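Local coordinates for GphF Dehydratase 1 (Archangium violaceum, PDB 6MBF), which probably removes water from polyketide intermediates, and may also shift the resulting double bond, as a dehydratase domain of the gephyronic acid polyketide synthase, at residues 52-57 / 121-126; 94-99 / 105-110; 111-114 / 118-121. All blocks are in the same frame, centred on the assembly; numbering follows the deposited sequence.

Interaction 1. Residues 52-57 / 121-126; sequences VTYLEM and TRHATG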
loop_
_atom_site.group_PDB
_atom_site.type_symbol
_atom_site.label_atom_id
_atom_site.label_comp_id
_atom_site.label_asym_id
_atom_site.label_seq_id
_atom_site.Cartn_x
_atom_site.Cartn_y
_atom_site.Cartn_z
ATOM N N VAL A 52 -1.938 -0.036 -1.827
ATOM C CA VAL A 52 -1.275 0.651 -0.723
ATOM C C VAL A 52 -1.861 2.039 -0.500
ATOM O O VAL A 52 -1.762 2.575 0.608
ATOM C CB VAL A 52 0.259 0.734 -0.936
ATOM C CG1 VAL A 52 0.912 -0.627 -0.708
ATOM C CG2 VAL A 52 0.608 1.305 -2.323
ATOM N N THR A 53 -2.464 2.632 -1.537
ATOM C CA THR A 53 -3.192 3.886 -1.396
ATOM C C THR A 53 -4.211 3.805 -0.267
ATOM O O THR A 53 -4.318 4.724 0.555
ATOM C CB THR A 53 -3.889 4.221 -2.717
ATOM O OG1 THR A 53 -2.916 4.251 -3.776
ATOM C CG2 THR A 53 -4.612 5.565 -2.630
ATOM N N TYR A 54 -4.947 2.693 -0.202
ATOM C CA TYR A 54 -5.989 2.536 0.811
ATOM C C TYR A 54 -5.385 2.357 2.196
ATOM O O TYR A 54 -5.933 2.859 3.185
ATOM C CB TYR A 54 -6.880 1.342 0.458
ATOM C CG TYR A 54 -7.358 1.380 -0.973
ATOM C CD1 TYR A 54 -7.930 2.533 -1.497
ATOM C CD2 TYR A 54 -7.212 0.278 -1.811
ATOM C CE1 TYR A 54 -8.360 2.586 -2.815
ATOM C CE2 TYR A 54 -7.639 0.321 -3.136
ATOM C CZ TYR A 54 -8.213 1.477 -3.631
ATOM O OH TYR A 54 -8.636 1.529 -4.945
ATOM N N LEU A 55 -4.266 1.641 2.293
ATOM C CA LEU A 55 -3.613 1.492 3.590
ATOM C C LEU A 55 -3.141 2.842 4.119
ATOM O O LEU A 55 -3.304 3.143 5.311
ATOM C CB LEU A 55 -2.444 0.514 3.474
ATOM C CG LEU A 55 -2.800 -0.923 3.078
ATOM C CD1 LEU A 55 -1.548 -1.790 3.014
ATOM C CD2 LEU A 55 -3.796 -1.497 4.077
ATOM N N GLU A 56 -2.570 3.679 3.243
ATOM C CA GLU A 56 -2.135 5.007 3.668
ATOM C C GLU A 56 -3.320 5.861 4.109
ATOM O O GLU A 56 -3.259 6.537 5.141
ATOM C CB GLU A 56 -1.356 5.712 2.548
ATOM C CG GLU A 56 -1.184 7.233 2.771
ATOM C CD GLU A 56 -0.373 7.603 4.018
ATOM O OE1 GLU A 56 0.261 6.729 4.657
ATOM O OE2 GLU A 56 -0.367 8.801 4.362
ATOM N N MET A 57 -4.405 5.849 3.332
ATOM C CA MET A 57 -5.584 6.616 3.720
ATOM C C MET A 57 -6.084 6.193 5.097
ATOM O O MET A 57 -6.457 7.039 5.920
ATOM C CB MET A 57 -6.671 6.453 2.669
ATOM C CG MET A 57 -6.322 7.139 1.346
ATOM S SD MET A 57 -7.492 6.763 0.027
ATOM C CE MET A 57 -8.939 7.667 0.584
ATOM N N THR A 121 -18.507 3.699 -5.577
ATOM C CA THR A 121 -18.015 2.330 -5.651
ATOM C C THR A 121 -17.108 2.061 -4.457
ATOM O O THR A 121 -16.163 2.817 -4.216
ATOM C CB THR A 121 -17.242 2.096 -6.951
ATOM O OG1 THR A 121 -18.115 2.288 -8.077
ATOM C CG2 THR A 121 -16.644 0.690 -6.983
ATOM N N ARG A 122 -17.390 0.982 -3.733
ATOM C CA ARG A 122 -16.593 0.603 -2.565
ATOM C C ARG A 122 -15.292 -0.055 -3.009
ATOM O O ARG A 122 -15.315 -1.061 -3.730
ATOM C CB ARG A 122 -17.379 -0.348 -1.662
ATOM C CG ARG A 122 -16.535 -0.937 -0.535
ATOM C CD ARG A 122 -17.327 -1.951 0.313
ATOM N NE ARG A 122 -18.289 -1.308 1.198
ATOM C CZ ARG A 122 -19.603 -1.511 1.157
ATOM N NH1 ARG A 122 -20.125 -2.354 0.274
ATOM N NH2 ARG A 122 -20.400 -0.876 2.006
ATOM N N HIS A 123 -14.159 0.491 -2.564
ATOM C CA HIS A 123 -12.854 -0.055 -2.924
ATOM C C HIS A 123 -12.151 -0.779 -1.794
ATOM O O HIS A 123 -11.522 -1.811 -2.041
ATOM C CB HIS A 123 -11.939 1.057 -3.451
ATOM C CG HIS A 123 -12.470 1.707 -4.682
ATOM N ND1 HIS A 123 -12.620 1.024 -5.870
ATOM C CD2 HIS A 123 -12.941 2.956 -4.900
ATOM C CE1 HIS A 123 -13.152 1.831 -6.770
ATOM N NE2 HIS A 123 -13.346 3.012 -6.210
ATOM N N ALA A 124 -12.242 -0.289 -0.556
ATOM C CA ALA A 124 -11.505 -0.927 0.532
ATOM C C ALA A 124 -12.178 -0.615 1.858
ATOM O O ALA A 124 -12.742 0.465 2.045
ATOM C CB ALA A 124 -10.040 -0.476 0.578
ATOM N N THR A 125 -12.100 -1.576 2.776
ATOM C CA THR A 125 -12.685 -1.454 4.108
ATOM C C THR A 125 -11.773 -2.115 5.136
ATOM O O THR A 125 -10.958 -2.982 4.808
ATOM C CB THR A 125 -14.065 -2.110 4.189
ATOM O OG1 THR A 125 -13.931 -3.515 3.933
ATOM C CG2 THR A 125 -15.023 -1.508 3.157
ATOM N N GLY A 126 -11.945 -1.717 6.393
ATOM C CA GLY A 126 -11.189 -2.323 7.477
ATOM C C GLY A 126 -11.463 -1.597 8.778
ATOM O O GLY A 126 -12.465 -0.887 8.908
#

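Interaction 2. Residues 94-99 / 105-110; sequences RLRLRS and EIHSAE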
loop_
_atom_site.group_PDB
_atom_site.type_symbol
_atom_site.label_atom_id
_atom_site.label_comp_id
_atom_site.label_asym_id
_atom_site.label_seq_id
_atom_site.Cartn_x
_atom_site.Cartn_y
_atom_site.Cartn_z
ATOM N N ARG A 94 -13.552 11.539 -7.406
ATOM C CA ARG A 94 -13.797 11.838 -6.000
ATOM C C ARG A 94 -13.429 10.631 -5.146
ATOM O O ARG A 94 -13.786 9.502 -5.482
ATOM C CB ARG A 94 -15.266 12.192 -5.773
ATOM C CG ARG A 94 -15.770 13.382 -6.569
ATOM C CD ARG A 94 -14.962 14.637 -6.283
ATOM N NE ARG A 94 -14.812 14.870 -4.851
ATOM C CZ ARG A 94 -15.690 15.530 -4.104
ATOM N NH1 ARG A 94 -16.791 16.026 -4.651
ATOM N NH2 ARG A 94 -15.466 15.691 -2.807
ATOM N N LEU A 95 -12.715 10.874 -4.050
ATOM C CA LEU A 95 -12.361 9.851 -3.074
ATOM C C LEU A 95 -13.003 10.189 -1.739
ATOM O O LEU A 95 -13.087 11.362 -1.362
ATOM C CB LEU A 95 -10.853 9.747 -2.873
ATOM C CG LEU A 95 -9.996 8.918 -3.818
ATOM C CD1 LEU A 95 -8.636 8.730 -3.171
ATOM C CD2 LEU A 95 -10.642 7.581 -4.121
ATOM N N ARG A 96 -13.434 9.159 -1.015
ATOM C CA ARG A 96 -14.113 9.359 0.258
ATOM C C ARG A 96 -13.701 8.263 1.222
ATOM O O ARG A 96 -13.736 7.085 0.866
ATOM C CB ARG A 96 -15.634 9.346 0.073
ATOM C CG ARG A 96 -16.448 9.515 1.351
ATOM C CD ARG A 96 -17.945 9.377 1.066
ATOM N NE ARG A 96 -18.332 7.985 0.836
ATOM C CZ ARG A 96 -19.505 7.598 0.341
ATOM N NH1 ARG A 96 -20.425 8.499 0.011
ATOM N NH2 ARG A 96 -19.758 6.312 0.168
ATOM N N LEU A 97 -13.298 8.649 2.430
ATOM C CA LEU A 97 -13.142 7.709 3.531
ATOM C C LEU A 97 -14.159 8.090 4.593
ATOM O O LEU A 97 -14.156 9.225 5.080
ATOM C CB LEU A 97 -11.721 7.723 4.100
ATOM C CG LEU A 97 -11.422 6.679 5.191
ATOM C CD1 LEU A 97 -9.928 6.303 5.185
ATOM C CD2 LEU A 97 -11.834 7.135 6.608
ATOM N N ARG A 98 -15.021 7.148 4.947
ATOM C CA ARG A 98 -15.998 7.355 6.000
ATOM C C ARG A 98 -15.720 6.371 7.127
ATOM O O ARG A 98 -15.232 5.260 6.900
ATOM C CB ARG A 98 -17.433 7.199 5.475
ATOM C CG ARG A 98 -17.827 5.796 5.086
ATOM C CD ARG A 98 -19.192 5.780 4.405
ATOM N NE ARG A 98 -19.693 4.418 4.230
ATOM C CZ ARG A 98 -20.754 4.116 3.489
ATOM N NH1 ARG A 98 -21.406 5.080 2.859
ATOM N NH2 ARG A 98 -21.155 2.856 3.373
ATOM N N SER A 99 -16.033 6.789 8.344
ATOM C CA SER A 99 -15.691 6.014 9.523
ATOM C C SER A 99 -16.806 6.142 10.546
ATOM O O SER A 99 -17.403 7.211 10.692
ATOM C CB SER A 99 -14.369 6.495 10.135
ATOM O OG SER A 99 -14.018 5.718 11.263
ATOM N N GLU A 105 -14.453 2.842 5.571
ATOM C CA GLU A 105 -14.724 2.433 4.201
ATOM C C GLU A 105 -14.192 3.495 3.253
ATOM O O GLU A 105 -14.280 4.694 3.535
ATOM C CB GLU A 105 -16.219 2.241 3.930
ATOM C CG GLU A 105 -16.909 1.178 4.744
ATOM C CD GLU A 105 -18.360 1.042 4.327
ATOM O OE1 GLU A 105 -19.209 1.755 4.894
ATOM O OE2 GLU A 105 -18.639 0.250 3.401
ATOM N N ILE A 106 -13.658 3.053 2.119
ATOM C CA ILE A 106 -13.142 3.946 1.094
ATOM C C ILE A 106 -13.928 3.708 -0.187
ATOM O O ILE A 106 -14.029 2.566 -0.657
ATOM C CB ILE A 106 -11.631 3.742 0.880
ATOM C CG1 ILE A 106 -10.883 4.057 2.183
ATOM C CG2 ILE A 106 -11.129 4.594 -0.287
ATOM C CD1 ILE A 106 -9.350 3.898 2.076
ATOM N N HIS A 107 -14.498 4.783 -0.728
ATOM C CA HIS A 107 -15.303 4.762 -1.943
ATOM C C HIS A 107 -14.787 5.815 -2.916
ATOM O O HIS A 107 -14.129 6.783 -2.525
ATOM C CB HIS A 107 -16.785 5.074 -1.673
ATOM C CG HIS A 107 -17.537 3.997 -0.955
ATOM N ND1 HIS A 107 -17.381 3.741 0.392
ATOM C CD2 HIS A 107 -18.499 3.148 -1.391
ATOM C CE1 HIS A 107 -18.197 2.765 0.749
ATOM N NE2 HIS A 107 -18.887 2.387 -0.313
ATOM N N SER A 108 -15.118 5.638 -4.194
ATOM C CA SER A 108 -14.861 6.657 -5.202
ATOM C C SER A 108 -16.134 6.939 -5.983
ATOM O O SER A 108 -17.068 6.131 -6.009
ATOM C CB SER A 108 -13.753 6.248 -6.188
ATOM O OG SER A 108 -14.210 5.238 -7.076
ATOM N N ALA A 109 -16.135 8.082 -6.666
ATOM C CA ALA A 109 -17.257 8.458 -7.515
ATOM C C ALA A 109 -16.779 9.380 -8.628
ATOM O O ALA A 109 -15.787 10.097 -8.480
ATOM C CB ALA A 109 -18.358 9.148 -6.701
ATOM N N GLU A 110 -17.495 9.355 -9.746
ATOM C CA GLU A 110 -17.320 10.404 -10.739
ATOM C C GLU A 110 -17.733 11.734 -10.121
ATOM O O GLU A 110 -18.783 11.807 -9.466
ATOM C CB GLU A 110 -18.155 10.120 -11.988
ATOM C CG GLU A 110 -17.679 8.921 -12.788
ATOM C CD GLU A 110 -18.581 8.609 -13.965
ATOM O OE1 GLU A 110 -19.668 9.218 -14.060
ATOM O OE2 GLU A 110 -18.202 7.753 -14.794
HETATM O O HOH W 1 -16.570 5.896 1.907
#

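Interaction 3. Residues 111-114 / 118-121; sequences PERS and SAWT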
loop_
_atom_site.group_PDB
_atom_site.type_symbol
_atom_site.label_atom_id
_atom_site.label_comp_id
_atom_site.label_asym_id
_atom_site.label_seq_id
_atom_site.Cartn_x
_atom_site.Cartn_y
_atom_site.Cartn_z
ATOM N N PRO A 111 -16.932 12.789 -10.268
ATOM C CA PRO A 111 -17.289 14.071 -9.637
ATOM C C PRO A 111 -18.657 14.594 -10.040
ATOM O O PRO A 111 -19.314 15.266 -9.235
ATOM C CB PRO A 111 -16.168 15.007 -10.103
ATOM C CG PRO A 111 -15.005 14.102 -10.331
ATOM C CD PRO A 111 -15.584 12.818 -10.865
ATOM N N GLU A 112 -19.112 14.301 -11.259
ATOM C CA GLU A 112 -20.414 14.783 -11.703
ATOM C C GLU A 112 -21.563 14.067 -11.009
ATOM O O GLU A 112 -22.685 14.586 -10.997
ATOM C CB GLU A 112 -20.552 14.620 -13.219
ATOM C CG GLU A 112 -19.601 15.487 -14.041
ATOM C CD GLU A 112 -18.194 14.914 -14.137
ATOM O OE1 GLU A 112 -17.352 15.532 -14.822
ATOM O OE2 GLU A 112 -17.928 13.848 -13.534
ATOM N N ARG A 113 -21.312 12.893 -10.431
ATOM C CA ARG A 113 -22.357 12.096 -9.804
ATOM C C ARG A 113 -22.126 11.902 -8.311
ATOM O O ARG A 113 -22.761 11.034 -7.703
ATOM C CB ARG A 113 -22.464 10.731 -10.479
ATOM C CG ARG A 113 -22.481 10.753 -11.990
ATOM C CD ARG A 113 -22.821 9.366 -12.481
ATOM N NE ARG A 113 -23.979 8.846 -11.758
ATOM C CZ ARG A 113 -24.229 7.556 -11.563
ATOM N NH1 ARG A 113 -23.396 6.638 -12.036
ATOM N NH2 ARG A 113 -25.308 7.183 -10.888
ATOM N N SER A 114 -21.241 12.690 -7.703
ATOM C CA SER A 114 -20.786 12.411 -6.345
ATOM C C SER A 114 -21.805 12.777 -5.269
ATOM O O SER A 114 -21.540 12.541 -4.085
ATOM C CB SER A 114 -19.469 13.142 -6.076
ATOM O OG SER A 114 -19.650 14.544 -6.086
ATOM N N SER A 118 -25.714 6.267 -4.543
ATOM C CA SER A 118 -25.563 5.021 -5.287
ATOM C C SER A 118 -24.498 5.103 -6.373
ATOM O O SER A 118 -24.218 4.090 -7.023
ATOM C CB SER A 118 -26.899 4.611 -5.914
ATOM O OG SER A 118 -27.213 5.434 -7.023
ATOM N N ALA A 119 -23.901 6.272 -6.589
ATOM C CA ALA A 119 -22.840 6.418 -7.575
ATOM C C ALA A 119 -21.455 6.132 -7.005
ATOM O O ALA A 119 -20.465 6.281 -7.725
ATOM C CB ALA A 119 -22.867 7.827 -8.176
ATOM N N TRP A 120 -21.357 5.718 -5.746
ATOM C CA TRP A 120 -20.072 5.488 -5.099
ATOM C C TRP A 120 -19.723 4.007 -5.133
ATOM O O TRP A 120 -20.538 3.161 -4.750
ATOM C CB TRP A 120 -20.095 5.991 -3.658
ATOM C CG TRP A 120 -20.146 7.477 -3.526
ATOM C CD1 TRP A 120 -21.265 8.262 -3.514
ATOM C CD2 TRP A 120 -19.033 8.365 -3.370
ATOM N NE1 TRP A 120 -20.918 9.580 -3.366
ATOM C CE2 TRP A 120 -19.554 9.673 -3.272
ATOM C CE3 TRP A 120 -17.645 8.184 -3.305
ATOM C CZ2 TRP A 120 -18.738 10.796 -3.109
ATOM C CZ3 TRP A 120 -16.835 9.299 -3.142
ATOM C CH2 TRP A 120 -17.383 10.590 -3.046
ATOM N N THR A 121 -18.507 3.699 -5.577
ATOM C CA THR A 121 -18.015 2.330 -5.651
ATOM C C THR A 121 -17.108 2.061 -4.457
ATOM O O THR A 121 -16.163 2.817 -4.216
ATOM C CB THR A 121 -17.242 2.096 -6.951
ATOM O OG1 THR A 121 -18.115 2.288 -8.077
ATOM C CG2 THR A 121 -16.644 0.690 -6.983
#

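Interaction 1. Residues 52-57 / 121-126
The helix-on-sheet packing of a hot-dog fold brings Tyr54, near the start of helix 52-65, against His123 and Ala124 at the beginning of strand 121-131. The contact is buried and made by these three side chains alone, with no hydrogen bond across it. The methyl of Ala124 sits at the root of the tyrosine, with CB 3.6 Å from Tyr54 CG and almost as near Tyr54 CB. Further out, the phenol end passes His123, and Tyr54 OH lies 3.7 Å from His123 CB, a van der Waals contact. With CG anti to the carbonyl carbon (chi1 -50°), the ring leans off the helix and spans both strand residues, the alanine at its base and the histidine at its hydroxyl. In polyketide synthase dehydratases, as in other hot-dog proteins, a long helix lies against the curved antiparallel sheet; here a classic beta bulge shapes that surface. His123 and Ala124 both stand opposite Ile106 of the neighbouring strand, so two consecutive residues turn their CB atoms to the helix instead of alternating. The imidazole is fixed by other partners: ND1 bonds to Ser83 O and NE2 to Ser108 OG, while Thr121 O stands over one face of the ring, 3.2 Å above its plane and toward the rim. Were Tyr54 cut back to an alanine, the Ala124 methyl and His123 CB would probably be left without the ring that packs on them, and a gap would be likely between helix and bulge. Ile106 and Leu85 also touch the tyrosine, whose side chain is about 7 Å from a bound magnesium ion.

Interaction 2. Residues 94-99 / 105-110
Arg96 lies alongside His107, pointing the same way, and sets its NH2 over one face of the imidazole, 3.4 Å from His107 CG. Guanidinium and ring are not stacked flat, their planes being 64° apart. A bend at chi3 (75°) turns the arginine head there, and its NE gives a hydrogen bond to a water, at 2.9 Å, that also bonds His107 ND1 and donates to Glu105 O. Glu117 pairs with Arg96 NH1, and Trp120 makes a cation-pi contact with the same arginine. The two segments form an antiparallel beta hairpin, strands 93-100 and 103-109, in which Arg94-Ala109, Arg96-His107 and Arg98-Glu105 are the hydrogen-bonded pairs. On the face of the arginines, Arg98 reaches Glu105 OE1 side-on, through NE at 2.8 Å and NH2 at 2.7 Å. Both nitrogens come from the same side of the carboxylate plane, while OE1 lies in the guanidinium plane; Glu105 OE2 is taken by Arg122. The opposite face is apolar in the non-hydrogen-bonded pair Leu97-Ile106, where Leu97 CD1 meets Ile106 CG1 at 3.9 Å, and helix 52-65 packs there through Ala61 on Leu97 and Met57 on Ile106.

Interaction 3. Residues 111-114 / 118-121
The connection between the adjacent antiparallel strands 103-109 and 121-131 folds back on itself at the protein surface, bringing Arg113 against Ala119 and Ser114 against Trp120. Residues 118-119 belong to a short 3-10 segment shortly before the second strand. The Ala119 methyl is wedged into the bend of Arg113. On one side of it is the arginine's carbonyl, with Arg113 O 3.2 Å from Ala119 CB; the guanidinium supplies another wall. That flat group lies across the methyl and presents a face to it, CB standing 3.6 Å above the plane and over its centre. The turn at chi3 (48°) brings the head back over the alanine instead of letting the chain run straight on. The charge has a weak, long ion pair with Asp116, inside the same connection, and Asp116 also accepts a hydrogen bond from Ser118 OG. Trp120 closes the other half of the contact. Its indole runs back over the hairpin, touching Arg94, His107 and Ala109 and making a cation-pi contact with Arg96, and its pyrrole N-H edge meets the backbone of Ser114. This hydrogen bond is bent: Trp120 NE1 donates to Ser114 O over 3.1 Å, with an N-H...O angle of 135°, and NE1 stands above the carbonyl plane, 49° out of it. Next to it, the benzo carbon Trp120 CZ2 lies 3.9 Å from Ser114 CB.

Strand 103-109 is the common element: it pairs with 93-100 in interaction 2 and, on its other side, with 121-131, which carries part of interaction 1. The centres of interactions 1 and 2 are about 9 Å apart, and their joint includes a salt bridge, Arg122 NH2 to Glu105 OE2 at 2.5 Å. Interaction 3 lies in the connection between these two strands, its centre about 9 Å from that of interaction 2 and 17 Å from that of interaction 1. Thr121 belongs to both 1 and 3; its N is 2.9 Å from Ser108 O, a probable hydrogen bond. The bound magnesium ion is on the interaction 1 side, about 13 Å from the Ile106 side chain.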